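Local coordinates for lactate racemase (Thermoanaerobacterium thermosaccharolyticum, PDB 2YJG), which interconverts the D- and L-isomers of lactate with a nickel-pincer nucleotide cofactor and is captured here as the apoprotein, at residues Arg183-Pro188 / Asp223-Ala228; Pro173-Ala177 / Trp358-Ile362; Thr53-Leu59 / Leu233-Leu237; Leu102-Gly106 / Leu187-Ala191. All coordinates share one frame; numbering follows the deposited sequence.

Contact 1: residues Arg183-Pro188 / Asp223-Ala228; sequences RKSILP and DMIYAA. With EDO (1,2-ethanediol), chain F.
Asp223 meets Leu187 through its backbone: the CD2 methyl of Leu187 lies 4.1 Å from Asp223 O, on the flank of helix 219-230, while the carboxylate turns elsewhere and bonds to Ser149. Met224, one residue on, carries most of the contact. Its chain runs extended beyond CG (chi2 174°, chi3 168°), and this lets a slender, flexible side chain slip between the two ends of 183-188. Met224 CB presses on Arg183 CG at 3.3 Å; farther out its SD sits over the rim of one guanidinium face and also lies 3.7 Å from Lys184 CG, the two chains running side by side in the same direction. Met224 CG also comes to 3.4 Å from Leu187 O. Ile225 adds its CD1 against Arg183 CG. Ala227 and Ala228 then offer only methyl groups, which allows the loop to come close: Ala227 CB touches Leu187 CB at 3.9 Å, and Ala228 CB fits between Arg183 CB and Ile186 CG1. Arg183 thus gives its aliphatic part to the helix, while its polar end is held by Gly181 O, Phe179 O and His221 ND1. Lys184 NZ donates to O1 of the ethanediol at 2.7 Å, in a pocket that also holds sulfate; by similarity this lysine binds the cofactor covalently. The chemistry is therefore divided: carbon and sulfur pack the loop to the helix, leaving the carbonyl of Leu187, before the cis Pro188, buried without a polar partner, whereas the amine of Lys184 is presented to the pocket.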
loop_
_atom_site.group_PDB
_atom_site.type_symbol
_atom_site.label_atom_id
_atom_site.label_comp_id
_atom_site.label_asym_id
_atom_site.label_seq_id
_atom_site.Cartn_x
_atom_site.Cartn_y
_atom_site.Cartn_z
ATOM N N ARG A 183 9.321 -21.673 14.516
ATOM C CA ARG A 183 10.648 -21.067 14.611
ATOM C C ARG A 183 11.248 -20.486 13.344
ATOM O O ARG A 183 12.080 -19.664 13.405
ATOM C CB ARG A 183 11.650 -22.069 15.229
ATOM C CG ARG A 183 12.076 -23.211 14.325
ATOM C CD ARG A 183 10.934 -24.095 13.740
ATOM N NE ARG A 183 11.377 -25.288 13.015
ATOM C CZ ARG A 183 10.935 -25.694 11.836
ATOM N NH1 ARG A 183 9.964 -25.102 11.197
ATOM N NH2 ARG A 183 11.435 -26.764 11.310
ATOM N N LYS A 184 10.811 -20.946 12.199
ATOM C CA LYS A 184 11.320 -20.399 10.921
ATOM C C LYS A 184 10.994 -18.927 10.667
ATOM O O LYS A 184 11.622 -18.258 9.811
ATOM C CB LYS A 184 10.889 -21.252 9.708
ATOM C CG LYS A 184 11.812 -22.411 9.450
ATOM C CD LYS A 184 11.634 -23.101 8.074
ATOM C CE LYS A 184 12.338 -22.352 6.976
ATOM N NZ LYS A 184 12.248 -23.140 5.742
ATOM N N SER A 185 10.007 -18.414 11.378
ATOM C CA SER A 185 9.760 -16.968 11.366
ATOM C C SER A 185 10.991 -16.185 11.899
ATOM O O SER A 185 11.142 -15.010 11.579
ATOM C CB SER A 185 8.497 -16.631 12.157
ATOM O OG SER A 185 7.356 -17.199 11.531
ATOM N N ILE A 186 11.814 -16.809 12.747
ATOM C CA ILE A 186 12.999 -16.173 13.273
ATOM C C ILE A 186 14.214 -16.471 12.410
ATOM O O ILE A 186 14.823 -15.547 11.905
ATOM C CB ILE A 186 13.295 -16.558 14.715
ATOM C CG1 ILE A 186 12.033 -16.392 15.571
ATOM C CG2 ILE A 186 14.567 -15.839 15.216
ATOM C CD1 ILE A 186 11.512 -14.925 15.752
ATOM N N LEU A 187 14.544 -17.755 12.228
ATOM C CA LEU A 187 15.689 -18.139 11.421
ATOM C C LEU A 187 15.168 -19.181 10.413
ATOM O O LEU A 187 14.776 -20.268 10.802
ATOM C CB LEU A 187 16.786 -18.720 12.316
ATOM C CG LEU A 187 18.078 -19.243 11.691
ATOM C CD1 LEU A 187 18.851 -18.146 10.981
ATOM C CD2 LEU A 187 18.966 -20.003 12.714
ATOM N N PRO A 188 15.104 -18.827 9.114
ATOM C CA PRO A 188 15.704 -17.655 8.512
ATOM C C PRO A 188 14.924 -16.330 8.492
ATOM O O PRO A 188 15.486 -15.303 8.077
ATOM C CB PRO A 188 15.962 -18.130 7.094
ATOM C CG PRO A 188 14.736 -19.113 6.787
ATOM C CD PRO A 188 14.331 -19.635 8.139
ATOM N N ASP A 223 19.212 -25.406 15.651
ATOM C CA ASP A 223 19.625 -23.983 15.621
ATOM C C ASP A 223 18.433 -23.038 15.541
ATOM O O ASP A 223 18.446 -21.996 16.212
ATOM C CB ASP A 223 20.672 -23.705 14.505
ATOM C CG ASP A 223 22.133 -23.943 14.992
ATOM O OD1 ASP A 223 22.343 -24.574 16.087
ATOM O OD2 ASP A 223 23.023 -23.484 14.295
ATOM N N MET A 224 17.398 -23.394 14.749
ATOM C CA MET A 224 16.229 -22.551 14.598
ATOM C C MET A 224 15.458 -22.415 15.898
ATOM O O MET A 224 14.965 -21.332 16.238
ATOM C CB MET A 224 15.317 -23.138 13.506
ATOM C CG MET A 224 15.923 -23.181 12.084
ATOM S SD MET A 224 14.753 -24.077 11.000
ATOM C CE MET A 224 15.430 -23.715 9.312
ATOM N N ILE A 225 15.337 -23.526 16.606
ATOM C CA ILE A 225 14.596 -23.612 17.863
ATOM C C ILE A 225 15.289 -22.715 18.888
ATOM O O ILE A 225 14.636 -21.926 19.600
ATOM C CB ILE A 225 14.492 -25.064 18.308
ATOM C CG1 ILE A 225 13.414 -25.774 17.471
ATOM C CG2 ILE A 225 14.252 -25.174 19.820
ATOM C CD1 ILE A 225 12.046 -25.228 17.645
ATOM N N TYR A 226 16.617 -22.815 18.923
ATOM C CA TYR A 226 17.378 -21.984 19.852
ATOM C C TYR A 226 17.271 -20.525 19.508
ATOM O O TYR A 226 17.050 -19.689 20.422
ATOM C CB TYR A 226 18.813 -22.406 19.871
ATOM C CG TYR A 226 19.660 -21.669 20.862
ATOM C CD1 TYR A 226 20.282 -20.445 20.545
ATOM C CD2 TYR A 226 19.935 -22.245 22.098
ATOM C CE1 TYR A 226 21.132 -19.823 21.475
ATOM C CE2 TYR A 226 20.771 -21.641 22.998
ATOM C CZ TYR A 226 21.350 -20.440 22.703
ATOM O OH TYR A 226 22.153 -19.897 23.695
ATOM N N ALA A 227 17.397 -20.194 18.207
ATOM C CA ALA A 227 17.161 -18.820 17.691
ATOM C C ALA A 227 15.839 -18.267 18.133
ATOM O O ALA A 227 15.772 -17.099 18.555
ATOM C CB ALA A 227 17.256 -18.757 16.140
ATOM N N ALA A 228 14.773 -19.063 18.038
ATOM C CA ALA A 228 13.428 -18.575 18.422
ATOM C C ALA A 228 13.358 -18.277 19.929
ATOM O O ALA A 228 12.788 -17.243 20.370
ATOM C CB ALA A 228 12.349 -19.581 18.016
HETATM C C1 EDO F . 13.880 -21.865 2.487
HETATM O O1 EDO F . 13.538 -21.760 3.874
HETATM C C2 EDO F . 14.794 -23.046 2.251
HETATM O O2 EDO F . 15.955 -22.581 1.558
#

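Contact 2: residues Pro173-Ala177 / Trp358-Ile362; sequences PHFFA and WEAQI
Ile362 pushes its CD1 methyl into the hollow where two phenylalanine rings converge, 3.6 Å from Phe176 CD2 and 3.9 Å from Phe175 CE2. The hollow exists because Phe176 leans its CD2 edge over one face of Phe175. Isoleucine suits the place, since its CG1-CD1 arm is narrow enough to enter while CG2 stays beside Phe175. Trp358, a turn earlier on helix 357-369, fills the flank of Phe176: its CD1 comes to 3.8 Å from Phe176 CE2, with the ring planes inclined at 67°. Phe176 is shared: His174, by similarity a proton donor/acceptor, sets NE2 over the centre of its ring. Glu359, bent at chi2 (70°), folds toward the outer end of Phe175, where OE1 lies in the ring plane 3.3 Å from Phe175 CZ and the carboxylate is turned 70° to the ring. Replaced by an alanine, Glu359 would probably leave the CZ end of Phe175 without its neighbour and open a gap. The contact joins the N-terminal and C-terminal parts of the enzyme beside the active site inferred by similarity. Its chemistry is mainly aromatic and aliphatic, with a carboxylate at a ring's hydrogen-bearing, electron-poor rim, likely to be mildly attractive.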
loop_
_atom_site.group_PDB
_atom_site.type_symbol
_atom_site.label_atom_id
_atom_site.label_comp_id
_atom_site.label_asym_id
_atom_site.label_seq_id
_atom_site.Cartn_x
_atom_site.Cartn_y
_atom_site.Cartn_z
ATOM N N PRO A 173 5.297 -30.021 4.902
ATOM C CA PRO A 173 6.572 -30.687 5.032
ATOM C C PRO A 173 7.649 -29.861 4.382
ATOM O O PRO A 173 7.357 -29.098 3.476
ATOM C CB PRO A 173 6.362 -31.969 4.222
ATOM C CG PRO A 173 4.871 -32.215 4.307
ATOM C CD PRO A 173 4.304 -30.873 4.231
ATOM N N HIS A 174 8.880 -30.041 4.806
ATOM C CA HIS A 174 10.027 -29.366 4.164
ATOM C C HIS A 174 11.187 -30.330 4.096
ATOM O O HIS A 174 11.563 -30.982 5.123
ATOM C CB HIS A 174 10.369 -28.077 4.918
ATOM C CG HIS A 174 11.553 -27.372 4.356
ATOM N ND1 HIS A 174 11.480 -26.204 3.618
ATOM C CD2 HIS A 174 12.862 -27.704 4.411
ATOM C CE1 HIS A 174 12.712 -25.856 3.251
ATOM N NE2 HIS A 174 13.556 -26.754 3.721
ATOM N N PHE A 175 11.788 -30.426 2.922
ATOM C CA PHE A 175 12.708 -31.503 2.623
ATOM C C PHE A 175 14.059 -31.504 3.374
ATOM O O PHE A 175 14.790 -32.513 3.312
ATOM C CB PHE A 175 12.919 -31.655 1.135
ATOM C CG PHE A 175 13.742 -30.557 0.448
ATOM C CD1 PHE A 175 13.613 -29.213 0.800
ATOM C CD2 PHE A 175 14.580 -30.887 -0.599
ATOM C CE1 PHE A 175 14.341 -28.278 0.158
ATOM C CE2 PHE A 175 15.307 -29.914 -1.275
ATOM C CZ PHE A 175 15.129 -28.583 -0.882
ATOM N N PHE A 176 14.415 -30.406 4.034
ATOM C CA PHE A 176 15.551 -30.491 4.995
ATOM C C PHE A 176 15.336 -29.878 6.369
ATOM O O PHE A 176 16.054 -30.236 7.260
ATOM C CB PHE A 176 16.884 -29.995 4.378
ATOM C CG PHE A 176 16.864 -28.601 3.868
ATOM C CD1 PHE A 176 17.115 -27.541 4.725
ATOM C CD2 PHE A 176 16.700 -28.340 2.502
ATOM C CE1 PHE A 176 17.149 -26.226 4.268
ATOM C CE2 PHE A 176 16.738 -27.030 2.017
ATOM C CZ PHE A 176 16.952 -25.966 2.884
ATOM N N ALA A 177 14.407 -28.943 6.538
ATOM C CA ALA A 177 14.033 -28.440 7.851
ATOM C C ALA A 177 12.907 -29.239 8.517
ATOM O O ALA A 177 12.484 -28.904 9.606
ATOM C CB ALA A 177 13.593 -26.958 7.755
ATOM N N TRP A 358 23.060 -25.637 -1.224
ATOM C CA TRP A 358 22.391 -26.708 -0.508
ATOM C C TRP A 358 21.452 -27.522 -1.448
ATOM O O TRP A 358 21.240 -28.719 -1.268
ATOM C CB TRP A 358 21.657 -26.134 0.689
ATOM C CG TRP A 358 20.710 -25.021 0.382
ATOM C CD1 TRP A 358 19.402 -25.127 0.072
ATOM C CD2 TRP A 358 21.026 -23.630 0.346
ATOM N NE1 TRP A 358 18.854 -23.884 -0.160
ATOM C CE2 TRP A 358 19.848 -22.946 0.005
ATOM C CE3 TRP A 358 22.189 -22.908 0.540
ATOM C CZ2 TRP A 358 19.800 -21.545 -0.130
ATOM C CZ3 TRP A 358 22.137 -21.545 0.478
ATOM C CH2 TRP A 358 20.950 -20.861 0.152
ATOM N N GLU A 359 20.843 -26.813 -2.394
ATOM C CA GLU A 359 19.912 -27.425 -3.376
ATOM C C GLU A 359 20.730 -28.305 -4.281
ATOM O O GLU A 359 20.308 -29.433 -4.673
ATOM C CB GLU A 359 19.214 -26.329 -4.203
ATOM C CG GLU A 359 17.817 -26.616 -4.741
ATOM C CD GLU A 359 16.748 -26.681 -3.676
ATOM O OE1 GLU A 359 17.084 -26.438 -2.484
ATOM O OE2 GLU A 359 15.531 -26.950 -4.005
ATOM N N ALA A 360 21.916 -27.831 -4.702
ATOM C CA ALA A 360 22.816 -28.668 -5.483
ATOM C C ALA A 360 23.326 -29.897 -4.703
ATOM O O ALA A 360 23.489 -30.995 -5.267
ATOM C CB ALA A 360 24.067 -27.865 -6.089
ATOM N N GLN A 361 23.612 -29.698 -3.417
ATOM C CA GLN A 361 24.133 -30.756 -2.594
ATOM C C GLN A 361 23.089 -31.880 -2.519
ATOM O O GLN A 361 23.385 -33.085 -2.687
ATOM C CB GLN A 361 24.411 -30.189 -1.201
ATOM C CG GLN A 361 25.099 -31.199 -0.290
ATOM C CD GLN A 361 25.421 -30.656 1.091
ATOM O OE1 GLN A 361 25.371 -29.440 1.328
ATOM N NE2 GLN A 361 25.770 -31.563 2.009
ATOM N N ILE A 362 21.863 -31.498 -2.200
ATOM C CA ILE A 362 20.780 -32.498 -2.180
ATOM C C ILE A 362 20.556 -33.195 -3.468
ATOM O O ILE A 362 20.410 -34.439 -3.455
ATOM C CB ILE A 362 19.478 -31.880 -1.640
ATOM C CG1 ILE A 362 19.779 -31.442 -0.233
ATOM C CG2 ILE A 362 18.164 -32.941 -1.769
ATOM C CD1 ILE A 362 18.755 -30.479 0.416
#

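Contact 3: residues Thr53-Leu59 / Leu233-Leu237; sequences TKRLQDL and LAFIL
Leu56 and Phe235 bring the two backbones nearest, with CA atoms 7.0 Å apart: the single helical turn 56-59, with Arg55 at its N-cap position, sits beside the start of strand 233-241. The strand's backbone is bonded to strand 164-170, as through Phe235 with Ala167, so the contact with 53-59 is left to side chains and carbonyl oxygens. This strand is the fifth in a run of parallel strands with the order 3-2-1-4-5, that of a Rossmann-like fold, and the short helix covers part of one side. Phe235 is the bump on which 53-59 closes. Its CG stands anti to the backbone N (chi1 -169°), which sends the ring out toward the helix. Leu56 CB lies over the ring face in a CH-pi contact, 3.8 Å from the centroid and 11° off the normal, and its CD2 continues along the same ring. Leu59 brings CD1 to 3.8 Å from Phe235 CD2. At the ring edge, near its plane, Thr53 OG1 is 3.6 Å from Phe235 CD2, and Lys54 O is 3.8 Å from Phe235 CE2. Threonine suits this place because its hydroxyl donates to the next residue's carbonyl, Lys54 O, while its CG2 methyl rests near Ala234 O. With a serine in place of Phe235, Leu56 and Leu59 would probably face a gap, and the CH-pi contact would be lost. Leu47 of helix 39-48 packs on the same ring.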
loop_
_atom_site.group_PDB
_atom_site.type_symbol
_atom_site.label_atom_id
_atom_site.label_comp_id
_atom_site.label_asym_id
_atom_site.label_seq_id
_atom_site.Cartn_x
_atom_site.Cartn_y
_atom_site.Cartn_z
ATOM N N THR A 53 0.525 -21.838 26.403
ATOM C CA THR A 53 0.561 -20.430 26.866
ATOM C C THR A 53 -0.799 -19.897 27.195
ATOM O O THR A 53 -1.825 -20.481 26.869
ATOM C CB THR A 53 1.124 -19.406 25.803
ATOM O OG1 THR A 53 0.212 -19.276 24.685
ATOM C CG2 THR A 53 2.446 -19.795 25.348
ATOM N N LYS A 54 -0.796 -18.736 27.855
ATOM C CA LYS A 54 -1.980 -17.938 27.990
ATOM C C LYS A 54 -2.448 -17.504 26.596
ATOM O O LYS A 54 -1.669 -17.544 25.611
ATOM C CB LYS A 54 -1.675 -16.675 28.830
ATOM C CG LYS A 54 -1.175 -16.953 30.273
ATOM C CD LYS A 54 -0.935 -15.633 31.084
ATOM C CE LYS A 54 0.022 -14.659 30.369
ATOM N NZ LYS A 54 0.370 -13.417 31.130
ATOM N N ARG A 55 -3.706 -17.085 26.518
ATOM C CA ARG A 55 -4.187 -16.418 25.313
ATOM C C ARG A 55 -3.383 -15.189 24.980
ATOM O O ARG A 55 -2.854 -14.504 25.854
ATOM C CB ARG A 55 -5.660 -16.048 25.453
ATOM C CG ARG A 55 -6.562 -17.158 25.052
ATOM C CD ARG A 55 -7.939 -16.794 25.206
ATOM N NE ARG A 55 -8.424 -15.861 24.207
ATOM C CZ ARG A 55 -9.677 -15.447 24.121
ATOM N NH1 ARG A 55 -10.591 -15.896 24.988
ATOM N NH2 ARG A 55 -10.035 -14.585 23.178
ATOM N N LEU A 56 -3.311 -14.907 23.687
ATOM C CA LEU A 56 -2.605 -13.742 23.196
ATOM C C LEU A 56 -3.199 -12.471 23.807
ATOM O O LEU A 56 -2.458 -11.594 24.159
ATOM C CB LEU A 56 -2.601 -13.720 21.655
ATOM C CG LEU A 56 -1.913 -12.515 20.972
ATOM C CD1 LEU A 56 -0.503 -12.275 21.454
ATOM C CD2 LEU A 56 -2.013 -12.710 19.476
ATOM N N GLN A 57 -4.515 -12.380 23.973
ATOM C CA GLN A 57 -5.104 -11.190 24.633
ATOM C C GLN A 57 -4.472 -10.898 25.993
ATOM O O GLN A 57 -4.270 -9.752 26.356
ATOM C CB GLN A 57 -6.616 -11.317 24.767
ATOM C CG GLN A 57 -7.125 -12.412 25.691
ATOM C CD GLN A 57 -8.630 -12.284 25.945
ATOM O OE1 GLN A 57 -9.255 -11.324 25.497
ATOM N NE2 GLN A 57 -9.210 -13.237 26.698
ATOM N N ASP A 58 -4.212 -11.943 26.763
ATOM C CA ASP A 58 -3.602 -11.823 28.092
ATOM C C ASP A 58 -2.137 -11.520 28.027
ATOM O O ASP A 58 -1.631 -10.680 28.775
ATOM C CB ASP A 58 -3.870 -13.087 28.902
ATOM C CG ASP A 58 -5.328 -13.235 29.241
ATOM O OD1 ASP A 58 -5.995 -12.202 29.409
ATOM O OD2 ASP A 58 -5.818 -14.392 29.333
ATOM N N LEU A 59 -1.434 -12.156 27.096
ATOM C CA LEU A 59 -0.040 -11.823 26.900
ATOM C C LEU A 59 0.228 -10.382 26.458
ATOM O O LEU A 59 1.287 -9.805 26.786
ATOM C CB LEU A 59 0.555 -12.748 25.824
ATOM C CG LEU A 59 0.738 -14.210 26.178
ATOM C CD1 LEU A 59 1.316 -14.975 24.940
ATOM C CD2 LEU A 59 1.655 -14.436 27.402
ATOM N N LEU A 233 10.341 -15.287 21.110
ATOM C CA LEU A 233 9.083 -15.587 20.436
ATOM C C LEU A 233 8.100 -16.214 21.413
ATOM O O LEU A 233 8.225 -17.373 21.844
ATOM C CB LEU A 233 9.335 -16.493 19.182
ATOM C CG LEU A 233 8.138 -16.854 18.304
ATOM C CD1 LEU A 233 7.460 -15.577 17.722
ATOM C CD2 LEU A 233 8.551 -17.819 17.146
ATOM N N ALA A 234 7.078 -15.441 21.750
ATOM C CA ALA A 234 6.188 -15.736 22.870
ATOM C C ALA A 234 4.868 -16.403 22.485
ATOM O O ALA A 234 4.204 -17.064 23.290
ATOM C CB ALA A 234 5.910 -14.420 23.615
ATOM N N PHE A 235 4.471 -16.248 21.238
ATOM C CA PHE A 235 3.198 -16.781 20.751
ATOM C C PHE A 235 3.278 -16.900 19.218
ATOM O O PHE A 235 3.814 -15.988 18.547
ATOM C CB PHE A 235 2.061 -15.826 21.142
ATOM C CG PHE A 235 0.689 -16.362 20.934
ATOM C CD1 PHE A 235 0.030 -16.205 19.721
ATOM C CD2 PHE A 235 0.008 -16.967 21.976
ATOM C CE1 PHE A 235 -1.248 -16.686 19.566
ATOM C CE2 PHE A 235 -1.232 -17.423 21.816
ATOM C CZ PHE A 235 -1.879 -17.252 20.628
ATOM N N ILE A 236 2.727 -18.012 18.707
ATOM C CA ILE A 236 2.523 -18.207 17.269
ATOM C C ILE A 236 1.059 -18.565 16.911
ATOM O O ILE A 236 0.271 -19.048 17.782
ATOM C CB ILE A 236 3.496 -19.251 16.702
ATOM C CG1 ILE A 236 3.073 -20.674 17.102
ATOM C CG2 ILE A 236 4.985 -18.897 17.091
ATOM C CD1 ILE A 236 3.873 -21.795 16.322
ATOM N N LEU A 237 0.673 -18.279 15.665
ATOM C CA LEU A 237 -0.576 -18.802 15.076
ATOM C C LEU A 237 -0.049 -19.403 13.802
ATOM O O LEU A 237 0.529 -18.691 12.976
ATOM C CB LEU A 237 -1.602 -17.708 14.792
ATOM C CG LEU A 237 -2.715 -18.124 13.824
ATOM C CD1 LEU A 237 -3.581 -19.205 14.478
ATOM C CD2 LEU A 237 -3.552 -16.994 13.270
#

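Contact 4: residues Leu102-Gly106 / Leu187-Ala191; sequences LIATG and LPGIA
Gly106 and Gly189 pass with their CA atoms 4.1 Å apart, an approach eased by the lack of a side chain on either. Gly106 N donates to Gly189 O at 2.9 Å with an N-H...O angle of 151°. A CA-H...O contact runs from Gly106 CA to Pro188 O at 3.4 Å. Gly106 has a positive phi (50°), which glycine tolerates most easily, and at Gly189 a CB would clash with the methyl of Ala104. Ala104 CB instead rests 3.4 Å from Gly189 O, small enough to leave the bond room. Farther back along strand 99-104 the packing turns hydrophobic: Ile190 CG2 is 3.8 Å from Leu102 CD2, their side chains crossing at about a right angle. Ile190 CG1 stands between the backbone N and the carbonyl carbon (chi1 63°), which leaves CG2 to meet Leu102 and Ala104. The looser end lies at Pro188, whose ring adds little to the packing and sits near Lys184 and a bound ethanediol. Pro188 also starts a type I turn, in which its O accepts from Ala191 N, so one carbonyl serves both turn and Gly106. Thr105 faces away from the turn, its hydroxyl bonded to His133 O. The chemistry is largely that of main chain meeting main chain, consistent with a fixed spacing between the strand end near Asp72 and the loop bearing Lys184, both assigned to cofactor binding by similarity.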
loop_
_atom_site.group_PDB
_atom_site.type_symbol
_atom_site.label_atom_id
_atom_site.label_comp_id
_atom_site.label_asym_id
_atom_site.label_seq_id
_atom_site.Cartn_x
_atom_site.Cartn_y
_atom_site.Cartn_z
ATOM N N LEU A 102 5.995 -7.192 10.935
ATOM C CA LEU A 102 7.330 -7.319 10.345
ATOM C C LEU A 102 7.283 -8.470 9.368
ATOM O O LEU A 102 7.018 -9.595 9.780
ATOM C CB LEU A 102 8.326 -7.665 11.453
ATOM C CG LEU A 102 9.810 -7.859 11.071
ATOM C CD1 LEU A 102 10.391 -6.708 10.154
ATOM C CD2 LEU A 102 10.605 -8.092 12.302
ATOM N N ILE A 103 7.569 -8.199 8.091
ATOM C CA ILE A 103 7.501 -9.214 7.019
ATOM C C ILE A 103 8.835 -9.976 6.988
ATOM O O ILE A 103 9.892 -9.363 6.801
ATOM C CB ILE A 103 7.254 -8.570 5.650
ATOM C CG1 ILE A 103 5.991 -7.725 5.649
ATOM C CG2 ILE A 103 7.195 -9.620 4.519
ATOM C CD1 ILE A 103 4.766 -8.504 5.887
ATOM N N ALA A 104 8.775 -11.291 7.176
ATOM C CA ALA A 104 9.959 -12.164 7.266
ATOM C C ALA A 104 10.355 -12.559 5.872
ATOM O O ALA A 104 9.890 -13.566 5.357
ATOM C CB ALA A 104 9.603 -13.455 8.077
ATOM N N THR A 105 11.251 -11.799 5.272
ATOM C CA THR A 105 11.677 -12.021 3.890
ATOM C C THR A 105 12.803 -13.001 3.775
ATOM O O THR A 105 13.109 -13.444 2.669
ATOM C CB THR A 105 12.193 -10.684 3.326
ATOM O OG1 THR A 105 13.160 -10.190 4.266
ATOM C CG2 THR A 105 11.050 -9.655 3.243
ATOM N N GLY A 106 13.368 -13.396 4.924
ATOM C CA GLY A 106 14.593 -14.199 4.982
ATOM C C GLY A 106 15.652 -13.566 4.106
ATOM O O GLY A 106 15.984 -12.404 4.254
ATOM N N LEU A 187 14.544 -17.755 12.228
ATOM C CA LEU A 187 15.689 -18.139 11.421
ATOM C C LEU A 187 15.168 -19.181 10.413
ATOM O O LEU A 187 14.776 -20.268 10.802
ATOM C CB LEU A 187 16.786 -18.720 12.316
ATOM C CG LEU A 187 18.078 -19.243 11.691
ATOM C CD1 LEU A 187 18.851 -18.146 10.981
ATOM C CD2 LEU A 187 18.966 -20.003 12.714
ATOM N N PRO A 188 15.104 -18.827 9.114
ATOM C CA PRO A 188 15.704 -17.655 8.512
ATOM C C PRO A 188 14.924 -16.330 8.492
ATOM O O PRO A 188 15.486 -15.303 8.077
ATOM C CB PRO A 188 15.962 -18.130 7.094
ATOM C CG PRO A 188 14.736 -19.113 6.787
ATOM C CD PRO A 188 14.331 -19.635 8.139
ATOM N N GLY A 189 13.656 -16.323 8.878
ATOM C CA GLY A 189 12.742 -15.282 8.450
ATOM C C GLY A 189 13.146 -13.833 8.693
ATOM O O GLY A 189 12.959 -12.966 7.809
ATOM N N ILE A 190 13.721 -13.563 9.852
ATOM C CA ILE A 190 14.136 -12.174 10.206
ATOM C C ILE A 190 15.614 -12.126 10.615
ATOM O O ILE A 190 15.990 -11.308 11.393
ATOM C CB ILE A 190 13.230 -11.534 11.279
ATOM C CG1 ILE A 190 13.270 -12.294 12.657
ATOM C CG2 ILE A 190 11.821 -11.362 10.722
ATOM C CD1 ILE A 190 12.706 -11.438 13.821
ATOM N N ALA A 191 16.420 -13.030 10.073
ATOM C CA ALA A 191 17.855 -13.156 10.397
ATOM C C ALA A 191 18.705 -12.487 9.361
ATOM O O ALA A 191 18.240 -12.145 8.257
ATOM C CB ALA A 191 18.277 -14.633 10.447
#

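In the fold
From the N terminus, residues 53-59 open contact 3, which closes only when strand 233-241 is reached. Within that span contact 4 runs from the end of strand 99-104 to the loop 187-191, and contact 1 from 183-188 to helix 219-230. Contacts 1 and 4 share Leu187 and Pro188, and their centres are 9 Å apart. Contact 2 starts at 173-177, before contact 1, and closes at helix 357-369, so it encloses contact 1 but crosses contacts 3 and 4. Contacts 3 and 4 reach the same mixed sheet; contact 1 ties the helix that leads into strand 233-241 to the loop bearing Lys184, and contact 2 joins the two halves of the enzyme.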